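Local coordinates for probable membrane transporter protein MamO (Magnetospirillum magneticum, PDB 5HMA), which promotes magnetite formation in magnetosomes through transition-metal binding by its inactive trypsin-like domain, and is required for activation of the MamE protease, at residues Y33-L38 and L73-M78; K66-H71 and V184-D189. All coordinates share one frame; numbering follows the deposited sequence.

Overall arrangement
Both contacts belong to the protease-like domain and meet along one sheet, since strand 73-78, half of interaction 1, is the antiparallel neighbour of strand 58-68, which supplies part of interaction 2. Interaction 1 is core: two paired strands of a six-stranded barrel, joined by backbone hydrogen bonds and covered mostly by aliphatic side chains. Interaction 2 lies at the surface, where the end of strand 58-68 and the turn after it meet the chain leaving helix 180-185, and there a nickel ion and a salt bridge do much of the joining. The centres of interactions 1 and 2 are about 10 Å apart; Leu73 O lies 2.6 Å from Ile68 N, a probable hydrogen bond.

Interaction 1: residues Y33-L38 and L73-M78; sequences YVITTL and LALLKM
Val34 and Leu76 are joined by two backbone hydrogen bonds, Val34 N to Leu76 O and the nearly straight Leu76 N to Val34 O (2.6 Å, 177° at the hydrogen). Thr36 and Ala74 repeat this double link, with Ala74 N 2.8 Å from Thr36 O. Between these hydrogen-bonded pairs sits the non-hydrogen-bonded pair Ile35-Leu75, where Ile35 CA lies 3.4 Å from Ala74 O in a CA-H...O contact.

Aliphatic packing differs on the two faces. On that of Ile35 and Leu75, Ile35 CD1 meets Leu75 CD1 at 3.7 Å, and Ile162 of strand 159-167 also packs on Ile35. On the other, the methyl Thr36 CG2 touches Leu76 CD1 (3.8 Å); with OG1 anti to the backbone N (chi1 -170°), the threonine gives its hydroxyl to Ser24 O and keeps its methyl for the leucine. Val34 CG2 meets Met78 CE, while small Ala74 takes Leu38 CD1 against its CB.

The aromatic contact lies at the Tyr33-Lys77 end, where both side chains are partly exposed. Lys77 CD sits over one face of the Tyr33 ring, 3.9 Å from its centroid, a CH-pi contact well suited to a long methylene chain. Lys77 NZ then bends round to Met78 O (2.9 Å) and also bonds Asn31 O.

This is antiparallel strand pairing within a six-stranded beta-barrel of the trypsin-like fold.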
ATOM      1  N   TYR A  33       9.526  -1.153   8.427  1.00 43.60           N
ATOM      2  CA  TYR A  33       8.134  -0.743   8.603  1.00 45.79           C
ATOM      3  C   TYR A  33       7.404  -0.770   7.267  1.00 41.76           C
ATOM      4  O   TYR A  33       7.926  -0.310   6.246  1.00 49.15           O
ATOM      5  CB  TYR A  33       8.045   0.635   9.244  1.00 44.89           C
ATOM      6  CG  TYR A  33       8.430   0.587  10.700  1.00 54.45           C
ATOM      7  CD1 TYR A  33       7.513   0.194  11.663  1.00 58.56           C
ATOM      8  CD2 TYR A  33       9.725   0.898  11.105  1.00 61.63           C
ATOM      9  CE1 TYR A  33       7.867   0.122  12.996  1.00 64.06           C
ATOM     10  CE2 TYR A  33      10.092   0.835  12.437  1.00 71.63           C
ATOM     11  CZ  TYR A  33       9.160   0.443  13.378  1.00 74.81           C
ATOM     12  OH  TYR A  33       9.524   0.378  14.702  1.00 79.88           O
ATOM     13  N   VAL A  34       6.194  -1.326   7.288  1.00 45.21           N
ATOM     14  CA  VAL A  34       5.387  -1.491   6.087  1.00 40.16           C
ATOM     15  C   VAL A  34       3.988  -0.979   6.365  1.00 53.87           C
ATOM     16  O   VAL A  34       3.381  -1.345   7.384  1.00 50.33           O
ATOM     17  CB  VAL A  34       5.327  -2.972   5.640  1.00 44.39           C
ATOM     18  CG1 VAL A  34       4.288  -3.165   4.521  1.00 39.42           C
ATOM     19  CG2 VAL A  34       6.703  -3.473   5.221  1.00 41.32           C
ATOM     20  N   ILE A  35       3.475  -0.143   5.465  1.00 46.19           N
ATOM     21  CA  ILE A  35       2.071   0.252   5.500  1.00 46.76           C
ATOM     22  C   ILE A  35       1.287  -0.604   4.513  1.00 53.26           C
ATOM     23  O   ILE A  35       1.722  -0.814   3.379  1.00 48.93           O
ATOM     24  CB  ILE A  35       1.881   1.734   5.174  1.00 51.65           C
ATOM     25  CG1 ILE A  35       2.465   2.607   6.285  1.00 54.78           C
ATOM     26  CG2 ILE A  35       0.398   2.042   5.021  1.00 50.16           C
ATOM     27  CD1 ILE A  35       1.605   2.629   7.522  1.00 63.98           C
ATOM     28  N   THR A  36       0.131  -1.101   4.939  1.00 50.45           N
ATOM     29  CA  THR A  36      -0.719  -1.867   4.046  1.00 43.26           C
ATOM     30  C   THR A  36      -2.172  -1.639   4.469  1.00 50.61           C
ATOM     31  O   THR A  36      -2.419  -0.892   5.420  1.00 55.65           O
ATOM     32  CB  THR A  36      -0.337  -3.373   4.061  1.00 45.76           C
ATOM     33  OG1 THR A  36      -1.037  -4.055   3.011  1.00 51.24           O
ATOM     34  CG2 THR A  36      -0.672  -4.011   5.413  1.00 36.18           C
ATOM     35  N   THR A  37      -3.129  -2.241   3.759  1.00 44.72           N
ATOM     36  CA  THR A  37      -4.550  -2.087   4.090  1.00 53.19           C
ATOM     37  C   THR A  37      -4.932  -3.019   5.232  1.00 50.05           C
ATOM     38  O   THR A  37      -4.541  -4.187   5.233  1.00 47.21           O
ATOM     39  CB  THR A  37      -5.458  -2.378   2.879  1.00 58.39           C
ATOM     40  OG1 THR A  37      -4.818  -3.334   2.015  1.00 52.69           O
ATOM     41  CG2 THR A  37      -5.756  -1.092   2.100  1.00 56.80           C
ATOM     42  N   LEU A  38      -5.694  -2.507   6.195  1.00 51.66           N
ATOM     43  CA  LEU A  38      -6.041  -3.280   7.390  1.00 53.72           C
ATOM     44  C   LEU A  38      -6.880  -4.531   7.067  1.00 58.30           C
ATOM     45  O   LEU A  38      -6.568  -5.622   7.544  1.00 57.23           O
ATOM     46  CB  LEU A  38      -6.781  -2.389   8.397  1.00 53.14           C
ATOM     47  CG  LEU A  38      -7.212  -3.063   9.704  1.00 58.51           C
ATOM     48  CD1 LEU A  38      -6.030  -3.739  10.372  1.00 54.36           C
ATOM     49  CD2 LEU A  38      -7.857  -2.064  10.662  1.00 52.15           C
ATOM     50  N   LEU A  73      -6.009   1.228   7.398  1.00 52.03           N
ATOM     51  CA  LEU A  73      -4.573   1.013   7.268  1.00 48.77           C
ATOM     52  C   LEU A  73      -3.992   0.257   8.463  1.00 54.40           C
ATOM     53  O   LEU A  73      -4.507   0.332   9.582  1.00 59.23           O
ATOM     54  CB  LEU A  73      -3.837   2.340   7.086  1.00 47.91           C
ATOM     55  CG  LEU A  73      -4.190   3.158   5.844  1.00 52.59           C
ATOM     56  CD1 LEU A  73      -3.281   4.367   5.738  1.00 52.92           C
ATOM     57  CD2 LEU A  73      -4.091   2.302   4.604  1.00 45.69           C
ATOM     58  N   ALA A  74      -2.917  -0.477   8.190  1.00 55.42           N
ATOM     59  CA  ALA A  74      -2.137  -1.176   9.202  1.00 53.95           C
ATOM     60  C   ALA A  74      -0.657  -0.860   9.015  1.00 54.69           C
ATOM     61  O   ALA A  74      -0.154  -0.810   7.880  1.00 53.12           O
ATOM     62  CB  ALA A  74      -2.368  -2.684   9.123  1.00 42.65           C
ATOM     63  N   LEU A  75       0.025  -0.632  10.132  1.00 47.51           N
ATOM     64  CA  LEU A  75       1.480  -0.491  10.161  1.00 55.51           C
ATOM     65  C   LEU A  75       2.073  -1.819  10.596  1.00 49.81           C
ATOM     66  O   LEU A  75       1.785  -2.299  11.689  1.00 49.60           O
ATOM     67  CB  LEU A  75       1.923   0.619  11.129  1.00 52.07           C
ATOM     68  CG  LEU A  75       3.445   0.769  11.270  1.00 55.42           C
ATOM     69  CD1 LEU A  75       4.029   1.261   9.961  1.00 51.57           C
ATOM     70  CD2 LEU A  75       3.837   1.694  12.442  1.00 53.86           C
ATOM     71  N   LEU A  76       2.891  -2.409   9.737  1.00 48.26           N
ATOM     72  CA  LEU A  76       3.545  -3.673  10.043  1.00 48.87           C
ATOM     73  C   LEU A  76       5.021  -3.435  10.323  1.00 51.17           C
ATOM     74  O   LEU A  76       5.614  -2.463   9.844  1.00 51.18           O
ATOM     75  CB  LEU A  76       3.401  -4.664   8.876  1.00 44.12           C
ATOM     76  CG  LEU A  76       2.039  -4.881   8.216  1.00 50.10           C
ATOM     77  CD1 LEU A  76       2.155  -5.952   7.133  1.00 46.26           C
ATOM     78  CD2 LEU A  76       0.998  -5.269   9.249  1.00 46.64           C
ATOM     79  N   LYS A  77       5.620  -4.341  11.081  1.00 49.15           N
ATOM     80  CA  LYS A  77       7.063  -4.343  11.254  1.00 51.78           C
ATOM     81  C   LYS A  77       7.603  -5.718  10.871  1.00 54.91           C
ATOM     82  O   LYS A  77       7.213  -6.725  11.451  1.00 53.26           O
ATOM     83  CB  LYS A  77       7.434  -3.982  12.694  1.00 62.87           C
ATOM     84  CG  LYS A  77       8.876  -4.255  13.095  1.00 67.20           C
ATOM     85  CD  LYS A  77       9.839  -3.249  12.480  1.00 72.64           C
ATOM     86  CE  LYS A  77      11.196  -3.293  13.196  1.00 63.57           C
ATOM     87  NZ  LYS A  77      11.982  -4.502  12.825  1.00 64.62           N
ATOM     88  N   MET A  78       8.480  -5.766   9.877  1.00 51.25           N
ATOM     89  CA  MET A  78       9.152  -7.010   9.537  1.00 46.74           C
ATOM     90  C   MET A  78      10.133  -7.402  10.645  1.00 55.22           C
ATOM     91  O   MET A  78      10.856  -6.550  11.186  1.00 51.63           O
ATOM     92  CB  MET A  78       9.866  -6.872   8.194  1.00 41.40           C
ATOM     93  CG  MET A  78       8.907  -6.686   7.023  1.00 41.53           C
ATOM     94  SD  MET A  78       9.666  -6.704   5.370  1.00 47.69           S
ATOM     95  CE  MET A  78      10.229  -4.997   5.221  1.00 49.30           C
TER

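Interaction 2: residues K66-H71 and V184-D189; sequences KTIPGH and VSHLQD. With NI (nickel (II) ion), chain C.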
ATOM      1  N   LYS A  66       0.512  -1.194  14.653  1.00 61.41           N
ATOM      2  CA  LYS A  66      -0.579  -0.284  14.920  1.00 66.10           C
ATOM      3  C   LYS A  66      -1.609  -0.401  13.815  1.00 65.43           C
ATOM      4  O   LYS A  66      -1.261  -0.465  12.635  1.00 63.89           O
ATOM      5  CB  LYS A  66      -0.067   1.158  15.035  1.00 76.65           C
ATOM      6  CG  LYS A  66      -1.176   2.195  15.071  1.00 85.39           C
ATOM      7  CD  LYS A  66      -0.855   3.323  16.030  1.00 95.97           C
ATOM      8  CE  LYS A  66      -2.063   4.236  16.228  1.00103.22           C
ATOM      9  NZ  LYS A  66      -1.811   5.294  17.251  1.00102.17           N
ATOM     10  N   THR A  67      -2.875  -0.448  14.210  1.00 63.67           N
ATOM     11  CA  THR A  67      -3.991  -0.417  13.276  1.00 62.87           C
ATOM     12  C   THR A  67      -4.489   1.014  13.135  1.00 65.71           C
ATOM     13  O   THR A  67      -4.484   1.774  14.101  1.00 61.86           O
ATOM     14  CB  THR A  67      -5.161  -1.309  13.739  1.00 67.58           C
ATOM     15  OG1 THR A  67      -5.562  -0.924  15.059  1.00 68.67           O
ATOM     16  CG2 THR A  67      -4.760  -2.773  13.748  1.00 57.32           C
ATOM     17  N   ILE A  68      -4.905   1.387  11.929  1.00 59.56           N
ATOM     18  CA  ILE A  68      -5.582   2.661  11.726  1.00 63.13           C
ATOM     19  C   ILE A  68      -6.951   2.346  11.119  1.00 67.21           C
ATOM     20  O   ILE A  68      -7.180   2.591   9.930  1.00 66.54           O
ATOM     21  CB  ILE A  68      -4.746   3.603  10.839  1.00 64.37           C
ATOM     22  CG1 ILE A  68      -3.298   3.639  11.325  1.00 64.16           C
ATOM     23  CG2 ILE A  68      -5.317   5.001  10.841  1.00 55.58           C
ATOM     24  CD1 ILE A  68      -2.390   4.502  10.465  1.00 67.16           C
ATOM     25  N   PRO A  69      -7.861   1.776  11.935  1.00 70.21           N
ATOM     26  CA  PRO A  69      -9.127   1.210  11.442  1.00 64.40           C
ATOM     27  C   PRO A  69     -10.000   2.223  10.703  1.00 65.51           C
ATOM     28  O   PRO A  69     -10.631   1.856   9.714  1.00 73.82           O
ATOM     29  CB  PRO A  69      -9.823   0.730  12.725  1.00 67.35           C
ATOM     30  CG  PRO A  69      -9.253   1.582  13.808  1.00 63.09           C
ATOM     31  CD  PRO A  69      -7.798   1.759  13.410  1.00 67.89           C
ATOM     32  N   GLY A  70     -10.022   3.471  11.172  1.00 56.63           N
ATOM     33  CA  GLY A  70     -10.815   4.521  10.552  1.00 58.66           C
ATOM     34  C   GLY A  70     -10.388   4.891   9.139  1.00 63.31           C
ATOM     35  O   GLY A  70     -11.078   5.648   8.457  1.00 66.92           O
ATOM     36  N   HIS A  71      -9.249   4.363   8.699  1.00 60.67           N
ATOM     37  CA  HIS A  71      -8.761   4.603   7.341  1.00 63.05           C
ATOM     38  C   HIS A  71      -8.327   3.309   6.666  1.00 64.13           C
ATOM     39  O   HIS A  71      -7.698   3.341   5.614  1.00 59.80           O
ATOM     40  CB  HIS A  71      -7.593   5.589   7.351  1.00 57.55           C
ATOM     41  CG  HIS A  71      -7.919   6.907   7.988  1.00 75.85           C
ATOM     42  ND1 HIS A  71      -8.489   7.955   7.295  1.00 73.11           N
ATOM     43  CD2 HIS A  71      -7.741   7.348   9.255  1.00 82.65           C
ATOM     44  CE1 HIS A  71      -8.653   8.982   8.110  1.00 73.98           C
ATOM     45  NE2 HIS A  71      -8.206   8.640   9.305  1.00 94.18           N
ATOM     46  N   VAL A 184       1.121   9.921   8.499  1.00 72.34           N
ATOM     47  CA  VAL A 184       1.919  10.774   9.368  1.00 72.48           C
ATOM     48  C   VAL A 184       1.208  11.097  10.680  1.00 82.49           C
ATOM     49  O   VAL A 184       1.777  10.933  11.765  1.00 96.12           O
ATOM     50  CB  VAL A 184       2.291  12.072   8.647  1.00 73.43           C
ATOM     51  CG1 VAL A 184       3.131  12.964   9.562  1.00 65.92           C
ATOM     52  CG2 VAL A 184       3.011  11.762   7.336  1.00 69.66           C
ATOM     53  N   SER A 185      -0.037  11.552  10.574  1.00 76.28           N
ATOM     54  CA  SER A 185      -0.769  12.069  11.730  1.00 84.98           C
ATOM     55  C   SER A 185      -1.275  10.965  12.656  1.00 92.17           C
ATOM     56  O   SER A 185      -1.396  11.172  13.862  1.00 96.34           O
ATOM     57  CB  SER A 185      -1.941  12.931  11.265  1.00 79.53           C
ATOM     58  OG  SER A 185      -2.761  12.208  10.371  1.00 86.25           O
ATOM     59  N   HIS A 186      -1.566   9.794  12.096  1.00 89.36           N
ATOM     60  CA  HIS A 186      -2.074   8.689  12.905  1.00 87.28           C
ATOM     61  C   HIS A 186      -0.930   7.793  13.395  1.00 94.58           C
ATOM     62  O   HIS A 186      -1.165   6.746  14.000  1.00104.32           O
ATOM     63  CB  HIS A 186      -3.113   7.868  12.121  1.00 75.99           C
ATOM     64  CG  HIS A 186      -4.419   8.582  11.910  1.00 83.22           C
ATOM     65  ND1 HIS A 186      -4.607   9.516  10.913  1.00 92.99           N
ATOM     66  CD2 HIS A 186      -5.599   8.504  12.574  1.00 83.20           C
ATOM     67  CE1 HIS A 186      -5.842   9.983  10.971  1.00 86.00           C
ATOM     68  NE2 HIS A 186      -6.465   9.385  11.969  1.00 75.66           N
ATOM     69  N   LEU A 187       0.308   8.214  13.157  1.00 89.48           N
ATOM     70  CA  LEU A 187       1.461   7.430  13.587  1.00 90.41           C
ATOM     71  C   LEU A 187       2.485   8.239  14.363  1.00103.91           C
ATOM     72  O   LEU A 187       3.632   7.820  14.520  1.00106.63           O
ATOM     73  CB  LEU A 187       2.144   6.795  12.388  1.00 81.58           C
ATOM     74  CG  LEU A 187       1.380   5.599  11.836  1.00 85.96           C
ATOM     75  CD1 LEU A 187       2.177   4.959  10.722  1.00 80.55           C
ATOM     76  CD2 LEU A 187       1.093   4.603  12.955  1.00 90.28           C
ATOM     77  N   GLN A 188       2.072   9.390  14.868  1.00107.22           N
ATOM     78  CA  GLN A 188       2.997  10.239  15.599  1.00111.72           C
ATOM     79  C   GLN A 188       3.292   9.685  16.998  1.00120.23           C
ATOM     80  O   GLN A 188       3.816  10.395  17.852  1.00134.88           O
ATOM     81  CB  GLN A 188       2.449  11.662  15.677  1.00111.61           C
ATOM     82  CG  GLN A 188       0.971  11.738  16.009  1.00121.08           C
ATOM     83  CD  GLN A 188       0.420  13.144  15.861  1.00131.43           C
ATOM     84  OE1 GLN A 188       0.777  13.866  14.928  1.00132.88           O
ATOM     85  NE2 GLN A 188      -0.447  13.543  16.787  1.00133.97           N
ATOM     86  N   ASP A 189       2.971   8.412  17.221  1.00126.00           N
ATOM     87  CA  ASP A 189       3.296   7.741  18.481  1.00136.35           C
ATOM     88  C   ASP A 189       4.125   6.461  18.277  1.00135.40           C
ATOM     89  O   ASP A 189       4.073   5.551  19.108  1.00132.54           O
ATOM     90  CB  ASP A 189       2.013   7.413  19.264  1.00142.26           C
ATOM     91  CG  ASP A 189       0.970   6.678  18.422  1.00141.92           C
ATOM     92  OD1 ASP A 189       1.263   6.329  17.254  1.00142.86           O
ATOM     93  OD2 ASP A 189      -0.147   6.442  18.939  1.00133.48           O
TER
HETATM   94 NI    NI C 301      -8.440   9.793  11.192  1.00 95.90          NI
HETATM   95  O   HOH W   1      -9.090   8.017  12.313  1.00 79.28           O
HETATM   96  O   HOH W   2      -7.764  11.542  10.025  1.00 79.32           O
HETATM   97  O   HOH W   3     -10.541  10.009  10.476  1.00 83.31           O
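Ile68 and His186 bring the backbones together, their CA atoms 7.1 Å apart, where the end of strand 58-68 in the trypsin-like domain passes the chain leaving helix 180-185. The strand gives way to a short 3-10 turn, which His71 N closes on Ile68 O, while His186 is the first residue to leave helical geometry. No backbone hydrogen bond spans the gap; side chains join the segments.

A two-histidine nickel site ties the segments together, and metal binding by this protease-like domain promotes magnetite formation. His71 NE2 and His186 NE2 each bind the ion at 2.2 Å, and three waters complete the five ligands. Histidine suits this place because NE2 can bind a transition metal while ND1 donates a hydrogen bond, as His186 ND1 does to Val182 O, which helps fix the ring's rotation. The nickel leans toward His186 CE1, 2.6 Å from it. The rings form an offset edge-to-face pair, planes at 68°, the edge of His71 toward the face of His186.

Next to the site, branched Ile68 packs against the histidine, its CG2 and CD1 both 3.8 Å from His186 CB. The long Lys66 chain, its CG anti to the backbone N (chi1 170°), runs past Leu187, where its CD meets Leu187 CD2 at 3.9 Å, before reaching Asp189 in a salt bridge. With only an alanine here, the Asp189 carboxylate would probably lose its cationic mate and Leu187 CD2 the methylenes that run past it. In the bridge, Lys66 NZ lies 2.6 Å from Asp189 OD2, on its syn lone pair.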